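Local coordinates for protein possible thiamine biosynthesis enzyme (Candida albicans, PDB 2X7P) that is of unconfirmed function but probably binds a small solute between two lobes, possibly in thiamine biosynthesis, at residues 17-22 with 67-72; 44-49 with 220-225; 89-94 with 203-208. The protein carries 1 engineered substitution. One frame throughout, in Å; residues are numbered along the deposited sequence.

All three contacts lie in one lobe, around a five-stranded mixed sheet. Contact 1 joins its parallel strands 19-21 and 69-73, and contact 3 pairs the returning strand 203-208 with edge strand 88-95; their centres are about 10 Å apart, and D68 O and T207 OG1, 2.7 Å apart, link them. Contact 2, its centre about 9 Å from that of contact 1, brings helix 216-234 against the chain entering the other edge strand; F222 CE1 reaches V19 CG2 at 3.6 Å. Contacts 1 and 3 both touch the bound 2-(2-ethoxyethoxy)ethanol, through I22 and W203, and both side chains are about 9 Å from a bound carbon dioxide.

Contact 1: residues 17-22 with 67-72; sequences LKVAYI and VDIAIG. With AE3 (2-(2-ethoxyethoxy)ethanol), chain F.
The D68 carboxylate is flanked by 17-22 on both sides of its plane: methyl CD2 of L17 lies on one side, 3.6 Å from D68 OD2, and K18 N comes from the other, donating to D68 OD2 at 3.1 Å. That donor meets the anti side of the oxygen, 30° out of the carboxylate plane. With CG anti to its own carbonyl carbon (chi1 -67°), D68 brings the group up to the L17-K18 peptide, while K215 and S211 hold OD1 and so help fix its rotation. The contact joins the first and third strands of a sheet ordered 2-1-3-5-4, the topology of type II periplasmic-binding proteins. Where the parallel pairing begins, K18 O accepts two donors, D68 N at 2.8 Å and I69 N at 3.2 Å, the first in the carbonyl plane and the second tilted from it. A20 then bonds the neighbouring strand through both its N and its O, the N to I69 O and the O to I71 N. V19 and I69 lie side by side, pointing the same way, on the face covered by F222 of helix 216-234. On the opposite face A20 CB meets V67 CG1 at 3.8 Å, beneath L58 and L62 of helix 55-63. Toward I22 the backbones diverge and direct pairing gives way to a water, which accepts from I22 N at 2.9 Å and donates to I71 O at 2.7 Å. Beyond it I22 turns its delta methyl to the bound 2-(2-ethoxyethoxy)ethanol, with I22 CD1 3.5 Å from ligand atom C3.

Contact 2: residues 44-49 with 220-225; sequences LSIEFV and KNFIDA
L44 presses both its methyls onto helix 216-234, and this is the tight end of the contact: CD1 stands 3.5 Å from F222 CA, close enough to touch the helix backbone itself, while CD2 rests 3.6 Å from N221 CB. CD1 also faces A225 one turn on. Next along, I46 crosses the F222 side chain at about a right angle, its CD1 3.8 Å from F222 CD1. F222 has CG anti to its backbone N (chi1 175°), which carries the ring from the helix to I46 and on to V19 and L17. The packing thus belongs to an alpha/beta layer: the helix covers one face of the lobe's sheet, and 44-49, which runs from helix 38-41 into edge strand 49-50 and pairs with L17 and V19 through its backbone, borders that face. Contact is looser at F48, whose CE1 approaches the edge of the F222 ring, with F48 CE1 4.4 Å from F222 CE1. The F48 ring also has I46 CG2 over one face, offset toward the rim, and meets Y39 edge-to-face. Beside L44, N221 ND2 bonds H42 O. K220 and D224, both partly exposed, take no part in the packing and pair with each other, the salt bridge from K220 NZ to D224 OD2 spanning 3.1 Å and using the syn lone pair of that oxygen.

Contact 3: residues 89-94 with 203-208; sequences HVLDTY and WVVATS. With AE3 (2-(2-ethoxyethoxy)ethanol), chain F.
A classic beta bulge interrupts the antiparallel pairing of edge strand 88-95 with 203-208: L91 and D92 both face V205. V205 O takes L91 N at 2.8 Å and, weakly, D92 N at 3.4 Å. Before the bulge H89 and T207 form a hydrogen-bonded pair; after it V205 N donates almost straight to D92 O at 2.7 Å. The helix-like backbone of L91 turns its side chain toward the partner strand, where the L91 and T207 side chains cross at a slant, L91 CD1 3.6 Å from T207 CG2. The D92 carboxylate turns onto the following peptide, D92 OD1 accepting from T93 N at 2.6 Å. At the far end Y94 N reaches W203 O from above the carbonyl plane, 45° out of it. The Y94 ring turns its edge to W203 CB, at 3.7 Å from Y94 CD2, and Y94 OH bonds F26 O. The indole edge of W203 meets the bound 2-(2-ethoxyethoxy)ethanol, W203 CZ2 lying 3.4 Å from ligand atom C5. T93 N on OD1 and G269 N on OD2 thus hold the buried D92 carboxylate at the bulge; separately, the indole meets the bound molecule through ring carbons, consistent with an apolar wall of the cleft.

Contact 1: residues 17-22 with 67-72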
loop_
_atom_site.group_PDB
_atom_site.type_symbol
_atom_site.label_atom_id
_atom_site.label_comp_id
_atom_site.label_asym_id
_atom_site.label_seq_id
_atom_site.Cartn_x
_atom_site.Cartn_y
_atom_site.Cartn_z
ATOM N N LEU A 17 13.322 -17.430 -4.416
ATOM C CA LEU A 17 12.746 -16.095 -4.311
ATOM C C LEU A 17 12.370 -15.749 -2.876
ATOM O O LEU A 17 11.591 -16.458 -2.238
ATOM C CB LEU A 17 11.514 -15.963 -5.207
ATOM C CG LEU A 17 11.743 -15.869 -6.715
ATOM C CD1 LEU A 17 10.414 -15.716 -7.436
ATOM C CD2 LEU A 17 12.670 -14.710 -7.044
ATOM N N LYS A 18 12.928 -14.654 -2.372
ATOM C CA LYS A 18 12.562 -14.148 -1.057
ATOM C C LYS A 18 11.542 -13.026 -1.210
ATOM O O LYS A 18 11.869 -11.937 -1.681
ATOM C CB LYS A 18 13.798 -13.651 -0.307
ATOM C CG LYS A 18 14.888 -14.701 -0.150
ATOM C CD LYS A 18 16.000 -14.219 0.767
ATOM C CE LYS A 18 15.484 -13.980 2.179
ATOM N NZ LYS A 18 16.562 -13.519 3.097
ATOM N N VAL A 19 10.303 -13.299 -0.816
ATOM C CA VAL A 19 9.221 -12.336 -0.988
ATOM C C VAL A 19 8.885 -11.619 0.314
ATOM O O VAL A 19 8.432 -12.238 1.277
ATOM C CB VAL A 19 7.950 -13.012 -1.537
ATOM C CG1 VAL A 19 6.826 -11.997 -1.670
ATOM C CG2 VAL A 19 8.238 -13.679 -2.874
ATOM N N ALA A 20 9.109 -10.310 0.334
ATOM C CA ALA A 20 8.791 -9.493 1.499
ATOM C C ALA A 20 7.359 -8.978 1.413
ATOM O O ALA A 20 7.029 -8.183 0.534
ATOM C CB ALA A 20 9.768 -8.335 1.618
ATOM N N TYR A 21 6.511 -9.436 2.327
ATOM C CA TYR A 21 5.109 -9.038 2.332
ATOM C C TYR A 21 4.737 -8.348 3.638
ATOM O O TYR A 21 5.533 -8.297 4.577
ATOM C CB TYR A 21 4.209 -10.256 2.116
ATOM C CG TYR A 21 4.094 -11.150 3.329
ATOM C CD1 TYR A 21 5.110 -12.036 3.662
ATOM C CD2 TYR A 21 2.973 -11.102 4.147
ATOM C CE1 TYR A 21 5.010 -12.853 4.772
ATOM C CE2 TYR A 21 2.863 -11.916 5.257
ATOM C CZ TYR A 21 3.885 -12.789 5.567
ATOM O OH TYR A 21 3.780 -13.601 6.674
ATOM N N ILE A 22 3.519 -7.821 3.692
ATOM C CA ILE A 22 3.018 -7.164 4.891
ATOM C C ILE A 22 1.876 -7.975 5.492
ATOM O O ILE A 22 0.880 -8.241 4.820
ATOM C CB ILE A 22 2.536 -5.733 4.586
ATOM C CG1 ILE A 22 3.675 -4.909 3.982
ATOM C CG2 ILE A 22 1.998 -5.072 5.845
ATOM C CD1 ILE A 22 3.276 -3.507 3.584
ATOM N N VAL A 67 15.878 -9.109 -0.238
ATOM C CA VAL A 67 14.694 -9.766 -0.782
ATOM C C VAL A 67 14.615 -9.574 -2.294
ATOM O O VAL A 67 15.168 -8.618 -2.837
ATOM C CB VAL A 67 13.395 -9.234 -0.140
ATOM C CG1 VAL A 67 13.424 -9.436 1.369
ATOM C CG2 VAL A 67 13.192 -7.768 -0.486
ATOM N N ASP A 68 13.922 -10.487 -2.967
ATOM C CA ASP A 68 13.775 -10.421 -4.416
ATOM C C ASP A 68 12.530 -9.639 -4.822
ATOM O O ASP A 68 12.557 -8.863 -5.776
ATOM C CB ASP A 68 13.721 -11.829 -5.014
ATOM C CG ASP A 68 15.031 -12.576 -4.867
ATOM O OD1 ASP A 68 16.091 -11.984 -5.160
ATOM O OD2 ASP A 68 15.000 -13.757 -4.466
ATOM N N ILE A 69 11.441 -9.849 -4.090
ATOM C CA ILE A 69 10.162 -9.231 -4.421
ATOM C C ILE A 69 9.533 -8.558 -3.205
ATOM O O ILE A 69 9.703 -9.013 -2.074
ATOM C CB ILE A 69 9.175 -10.271 -4.994
ATOM C CG1 ILE A 69 9.765 -10.932 -6.240
ATOM C CG2 ILE A 69 7.837 -9.625 -5.316
ATOM C CD1 ILE A 69 8.869 -11.984 -6.855
ATOM N N ALA A 70 8.811 -7.469 -3.446
ATOM C CA ALA A 70 8.118 -6.757 -2.380
ATOM C C ALA A 70 6.696 -6.398 -2.799
ATOM O O ALA A 70 6.450 -6.034 -3.949
ATOM C CB ALA A 70 8.890 -5.506 -1.987
ATOM N N ILE A 71 5.761 -6.508 -1.860
ATOM C CA ILE A 71 4.368 -6.175 -2.122
ATOM C C ILE A 71 3.855 -5.167 -1.099
ATOM O O ILE A 71 3.547 -5.525 0.037
ATOM C CB ILE A 71 3.475 -7.432 -2.098
ATOM C CG1 ILE A 71 3.980 -8.461 -3.113
ATOM C CG2 ILE A 71 2.026 -7.067 -2.379
ATOM C CD1 ILE A 71 3.187 -9.749 -3.125
ATOM N N GLY A 72 3.768 -3.905 -1.506
ATOM C CA GLY A 72 3.334 -2.847 -0.612
ATOM C C GLY A 72 2.487 -1.792 -1.297
ATOM O O GLY A 72 1.992 -2.001 -2.406
HETATM C C1 AE3 F . 2.777 1.410 4.748
HETATM C C2 AE3 F . 2.351 -0.032 4.497
HETATM O O2 AE3 F . 1.087 -0.287 5.106
HETATM C C3 AE3 F . 0.612 -1.579 4.738
HETATM C C4 AE3 F . -0.683 -1.926 5.464
HETATM O O3 AE3 F . -1.654 -0.900 5.279
HETATM C C5 AE3 F . -2.720 -1.342 4.443
HETATM C C6 AE3 F . -3.926 -1.736 5.283
HETATM O O4 AE3 F . -4.016 -0.882 6.426
HETATM O O HOH W 1 2.162 -7.600 1.166
#

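Contact 2: residues 44-49 with 220-225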
loop_
_atom_site.group_PDB
_atom_site.type_symbol
_atom_site.label_atom_id
_atom_site.label_comp_id
_atom_site.label_asym_id
_atom_site.label_seq_id
_atom_site.Cartn_x
_atom_site.Cartn_y
_atom_site.Cartn_z
ATOM N N LEU A 44 8.562 -23.412 -7.563
ATOM C CA LEU A 44 9.125 -22.251 -6.883
ATOM C C LEU A 44 9.572 -22.587 -5.466
ATOM O O LEU A 44 8.943 -23.391 -4.777
ATOM C CB LEU A 44 8.106 -21.111 -6.843
ATOM C CG LEU A 44 7.562 -20.616 -8.183
ATOM C CD1 LEU A 44 6.511 -19.540 -7.966
ATOM C CD2 LEU A 44 8.688 -20.097 -9.060
ATOM N N SER A 45 10.665 -21.965 -5.039
ATOM C CA SER A 45 11.132 -22.080 -3.665
ATOM C C SER A 45 11.049 -20.713 -3.000
ATOM O O SER A 45 12.007 -19.940 -3.024
ATOM C CB SER A 45 12.566 -22.606 -3.624
ATOM O OG SER A 45 13.025 -22.729 -2.288
ATOM N N ILE A 46 9.894 -20.419 -2.410
ATOM C CA ILE A 46 9.633 -19.098 -1.849
ATOM C C ILE A 46 9.953 -19.017 -0.359
ATOM O O ILE A 46 9.558 -19.885 0.422
ATOM C CB ILE A 46 8.164 -18.679 -2.062
ATOM C CG1 ILE A 46 7.776 -18.817 -3.536
ATOM C CG2 ILE A 46 7.941 -17.255 -1.579
ATOM C CD1 ILE A 46 8.572 -17.930 -4.464
ATOM N N GLU A 47 10.671 -17.968 0.025
ATOM C CA GLU A 47 10.948 -17.692 1.429
ATOM C C GLU A 47 10.335 -16.353 1.819
ATOM O O GLU A 47 10.947 -15.302 1.630
ATOM C CB GLU A 47 12.455 -17.677 1.692
ATOM C CG GLU A 47 12.829 -17.319 3.123
ATOM C CD GLU A 47 14.328 -17.278 3.344
ATOM O OE1 GLU A 47 15.077 -17.681 2.430
ATOM O OE2 GLU A 47 14.758 -16.843 4.434
ATOM N N PHE A 48 9.122 -16.395 2.359
ATOM C CA PHE A 48 8.408 -15.178 2.728
ATOM C C PHE A 48 9.064 -14.460 3.902
ATOM O O PHE A 48 9.465 -15.084 4.882
ATOM C CB PHE A 48 6.944 -15.485 3.048
ATOM C CG PHE A 48 6.139 -15.907 1.852
ATOM C CD1 PHE A 48 5.595 -14.961 0.998
ATOM C CD2 PHE A 48 5.931 -17.248 1.577
ATOM C CE1 PHE A 48 4.856 -15.344 -0.103
ATOM C CE2 PHE A 48 5.192 -17.638 0.477
ATOM C CZ PHE A 48 4.654 -16.684 -0.365
ATOM N N VAL A 49 9.171 -13.139 3.787
ATOM C CA VAL A 49 9.745 -12.316 4.844
ATOM C C VAL A 49 8.712 -11.322 5.363
ATOM O O VAL A 49 8.393 -10.338 4.695
ATOM C CB VAL A 49 10.985 -11.549 4.349
ATOM C CG1 VAL A 49 11.517 -10.634 5.443
ATOM C CG2 VAL A 49 12.061 -12.520 3.887
ATOM N N LYS A 220 8.081 -14.514 -12.854
ATOM C CA LYS A 220 6.874 -14.684 -13.652
ATOM C C LYS A 220 5.984 -15.770 -13.061
ATOM O O LYS A 220 4.785 -15.568 -12.873
ATOM C CB LYS A 220 7.227 -15.031 -15.099
ATOM C CG LYS A 220 6.013 -15.232 -15.989
ATOM C CD LYS A 220 6.409 -15.624 -17.401
ATOM C CE LYS A 220 5.182 -15.814 -18.277
ATOM N NZ LYS A 220 4.247 -16.823 -17.705
ATOM N N ASN A 221 6.580 -16.921 -12.769
ATOM C CA ASN A 221 5.846 -18.032 -12.178
ATOM C C ASN A 221 5.228 -17.653 -10.837
ATOM O O ASN A 221 4.162 -18.150 -10.473
ATOM C CB ASN A 221 6.752 -19.255 -12.016
ATOM C CG ASN A 221 7.187 -19.838 -13.347
ATOM O OD1 ASN A 221 6.938 -19.259 -14.404
ATOM N ND2 ASN A 221 7.840 -20.993 -13.301
ATOM N N PHE A 222 5.903 -16.771 -10.107
ATOM C CA PHE A 222 5.389 -16.297 -8.828
ATOM C C PHE A 222 4.119 -15.479 -9.022
ATOM O O PHE A 222 3.123 -15.693 -8.333
ATOM C CB PHE A 222 6.441 -15.470 -8.088
ATOM C CG PHE A 222 5.933 -14.843 -6.820
ATOM C CD1 PHE A 222 5.776 -15.601 -5.672
ATOM C CD2 PHE A 222 5.610 -13.497 -6.779
ATOM C CE1 PHE A 222 5.306 -15.028 -4.505
ATOM C CE2 PHE A 222 5.142 -12.918 -5.615
ATOM C CZ PHE A 222 4.990 -13.684 -4.477
ATOM N N ILE A 223 4.161 -14.542 -9.962
ATOM C CA ILE A 223 2.999 -13.712 -10.261
ATOM C C ILE A 223 1.811 -14.572 -10.680
ATOM O O ILE A 223 0.677 -14.324 -10.267
ATOM C CB ILE A 223 3.307 -12.677 -11.358
ATOM C CG1 ILE A 223 4.374 -11.694 -10.873
ATOM C CG2 ILE A 223 2.044 -11.931 -11.754
ATOM C CD1 ILE A 223 4.710 -10.612 -11.876
ATOM N N ASP A 224 2.076 -15.585 -11.499
ATOM C CA ASP A 224 1.040 -16.522 -11.916
ATOM C C ASP A 224 0.516 -17.314 -10.724
ATOM O O ASP A 224 -0.668 -17.641 -10.655
ATOM C CB ASP A 224 1.571 -17.469 -12.993
ATOM C CG ASP A 224 1.853 -16.761 -14.302
ATOM O OD1 ASP A 224 1.301 -15.659 -14.513
ATOM O OD2 ASP A 224 2.622 -17.303 -15.123
ATOM N N ALA A 225 1.406 -17.620 -9.785
ATOM C CA ALA A 225 1.021 -18.314 -8.562
ATOM C C ALA A 225 0.154 -17.408 -7.695
ATOM O O ALA A 225 -0.781 -17.867 -7.039
ATOM C CB ALA A 225 2.253 -18.765 -7.797
#

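Contact 3: residues 89-94 with 203-208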
loop_
_atom_site.group_PDB
_atom_site.type_symbol
_atom_site.label_atom_id
_atom_site.label_comp_id
_atom_site.label_asym_id
_atom_site.label_seq_id
_atom_site.Cartn_x
_atom_site.Cartn_y
_atom_site.Cartn_z
ATOM N N HIS A 89 11.634 -1.523 -9.460
ATOM C CA HIS A 89 10.750 -1.739 -10.599
ATOM C C HIS A 89 9.359 -2.184 -10.159
ATOM O O HIS A 89 9.217 -3.104 -9.356
ATOM C CB HIS A 89 11.347 -2.781 -11.549
ATOM C CG HIS A 89 12.584 -2.318 -12.255
ATOM N ND1 HIS A 89 12.566 -1.831 -13.545
ATOM C CD2 HIS A 89 13.875 -2.268 -11.852
ATOM C CE1 HIS A 89 13.794 -1.501 -13.904
ATOM N NE2 HIS A 89 14.607 -1.756 -12.896
ATOM N N VAL A 90 8.335 -1.521 -10.688
ATOM C CA VAL A 90 6.956 -1.921 -10.435
ATOM C C VAL A 90 6.504 -2.902 -11.509
ATOM O O VAL A 90 6.339 -2.534 -12.672
ATOM C CB VAL A 90 6.002 -0.713 -10.412
ATOM C CG1 VAL A 90 4.566 -1.177 -10.231
ATOM C CG2 VAL A 90 6.397 0.255 -9.308
ATOM N N LEU A 91 6.303 -4.154 -11.113
ATOM C CA LEU A 91 5.990 -5.217 -12.060
ATOM C C LEU A 91 4.514 -5.259 -12.445
ATOM O O LEU A 91 4.178 -5.331 -13.626
ATOM C CB LEU A 91 6.424 -6.572 -11.501
ATOM C CG LEU A 91 7.919 -6.723 -11.216
ATOM C CD1 LEU A 91 8.213 -8.088 -10.616
ATOM C CD2 LEU A 91 8.731 -6.503 -12.483
ATOM N N ASP A 92 3.635 -5.221 -11.450
ATOM C CA ASP A 92 2.207 -5.354 -11.707
ATOM C C ASP A 92 1.375 -4.873 -10.522
ATOM O O ASP A 92 1.907 -4.602 -9.447
ATOM C CB ASP A 92 1.869 -6.811 -12.031
ATOM C CG ASP A 92 0.658 -6.945 -12.932
ATOM O OD1 ASP A 92 -0.130 -5.982 -13.027
ATOM O OD2 ASP A 92 0.499 -8.016 -13.553
ATOM N N THR A 93 0.067 -4.766 -10.731
ATOM C CA THR A 93 -0.857 -4.346 -9.685
ATOM C C THR A 93 -1.332 -5.542 -8.867
ATOM O O THR A 93 -1.753 -6.556 -9.422
ATOM C CB THR A 93 -2.083 -3.627 -10.279
ATOM O OG1 THR A 93 -1.661 -2.437 -10.957
ATOM C CG2 THR A 93 -3.072 -3.259 -9.183
ATOM N N TYR A 94 -1.261 -5.420 -7.546
ATOM C CA TYR A 94 -1.700 -6.488 -6.655
ATOM C C TYR A 94 -3.158 -6.298 -6.248
ATOM O O TYR A 94 -3.940 -7.249 -6.242
ATOM C CB TYR A 94 -0.804 -6.561 -5.416
ATOM C CG TYR A 94 -1.188 -7.657 -4.446
ATOM C CD1 TYR A 94 -1.091 -8.994 -4.808
ATOM C CD2 TYR A 94 -1.637 -7.356 -3.168
ATOM C CE1 TYR A 94 -1.438 -10.000 -3.928
ATOM C CE2 TYR A 94 -1.985 -8.355 -2.278
ATOM C CZ TYR A 94 -1.883 -9.676 -2.663
ATOM O OH TYR A 94 -2.228 -10.677 -1.783
ATOM N N TRP A 203 -2.386 -1.512 -3.788
ATOM C CA TRP A 203 -1.208 -2.376 -3.691
ATOM C C TRP A 203 -0.620 -2.764 -5.047
ATOM O O TRP A 203 -1.347 -2.926 -6.027
ATOM C CB TRP A 203 -1.541 -3.641 -2.896
ATOM C CG TRP A 203 -1.920 -3.376 -1.476
ATOM C CD1 TRP A 203 -3.077 -2.809 -1.029
ATOM C CD2 TRP A 203 -1.146 -3.679 -0.309
ATOM N NE1 TRP A 203 -3.069 -2.732 0.342
ATOM C CE2 TRP A 203 -1.895 -3.262 0.809
ATOM C CE3 TRP A 203 0.109 -4.260 -0.101
ATOM C CZ2 TRP A 203 -1.431 -3.408 2.114
ATOM C CZ3 TRP A 203 0.567 -4.403 1.195
ATOM C CH2 TRP A 203 -0.201 -3.979 2.286
ATOM N N VAL A 204 0.700 -2.922 -5.088
ATOM C CA VAL A 204 1.395 -3.349 -6.299
ATOM C C VAL A 204 2.520 -4.335 -5.991
ATOM O O VAL A 204 2.927 -4.490 -4.840
ATOM C CB VAL A 204 1.999 -2.157 -7.067
ATOM C CG1 VAL A 204 0.903 -1.246 -7.593
ATOM C CG2 VAL A 204 2.967 -1.388 -6.179
ATOM N N VAL A 205 3.017 -4.994 -7.032
ATOM C CA VAL A 205 4.139 -5.916 -6.904
ATOM C C VAL A 205 5.406 -5.272 -7.455
ATOM O O VAL A 205 5.414 -4.763 -8.573
ATOM C CB VAL A 205 3.876 -7.228 -7.661
ATOM C CG1 VAL A 205 5.070 -8.165 -7.531
ATOM C CG2 VAL A 205 2.610 -7.894 -7.144
ATOM N N ALA A 206 6.477 -5.298 -6.668
ATOM C CA ALA A 206 7.726 -4.658 -7.067
ATOM C C ALA A 206 8.933 -5.578 -6.893
ATOM O O ALA A 206 8.867 -6.585 -6.190
ATOM C CB ALA A 206 7.930 -3.365 -6.291
ATOM N N THR A 207 10.034 -5.213 -7.542
ATOM C CA THR A 207 11.273 -5.976 -7.463
ATOM C C THR A 207 12.469 -5.054 -7.676
ATOM O O THR A 207 12.309 -3.846 -7.849
ATOM C CB THR A 207 11.309 -7.100 -8.516
ATOM O OG1 THR A 207 12.451 -7.937 -8.293
ATOM C CG2 THR A 207 11.381 -6.514 -9.918
ATOM N N SER A 208 13.668 -5.627 -7.660
ATOM C CA SER A 208 14.886 -4.858 -7.886
ATOM C C SER A 208 15.440 -5.131 -9.279
ATOM O O SER A 208 15.082 -6.123 -9.913
ATOM C CB SER A 208 15.938 -5.199 -6.831
ATOM O OG SER A 208 16.301 -6.567 -6.901
HETATM C C1 AE3 F . 2.777 1.410 4.748
HETATM C C2 AE3 F . 2.351 -0.032 4.497
HETATM O O2 AE3 F . 1.087 -0.287 5.106
HETATM C C3 AE3 F . 0.612 -1.579 4.738
HETATM C C4 AE3 F . -0.683 -1.926 5.464
HETATM O O3 AE3 F . -1.654 -0.900 5.279
HETATM C C5 AE3 F . -2.720 -1.342 4.443
HETATM C C6 AE3 F . -3.926 -1.736 5.283
HETATM O O4 AE3 F . -4.016 -0.882 6.426
#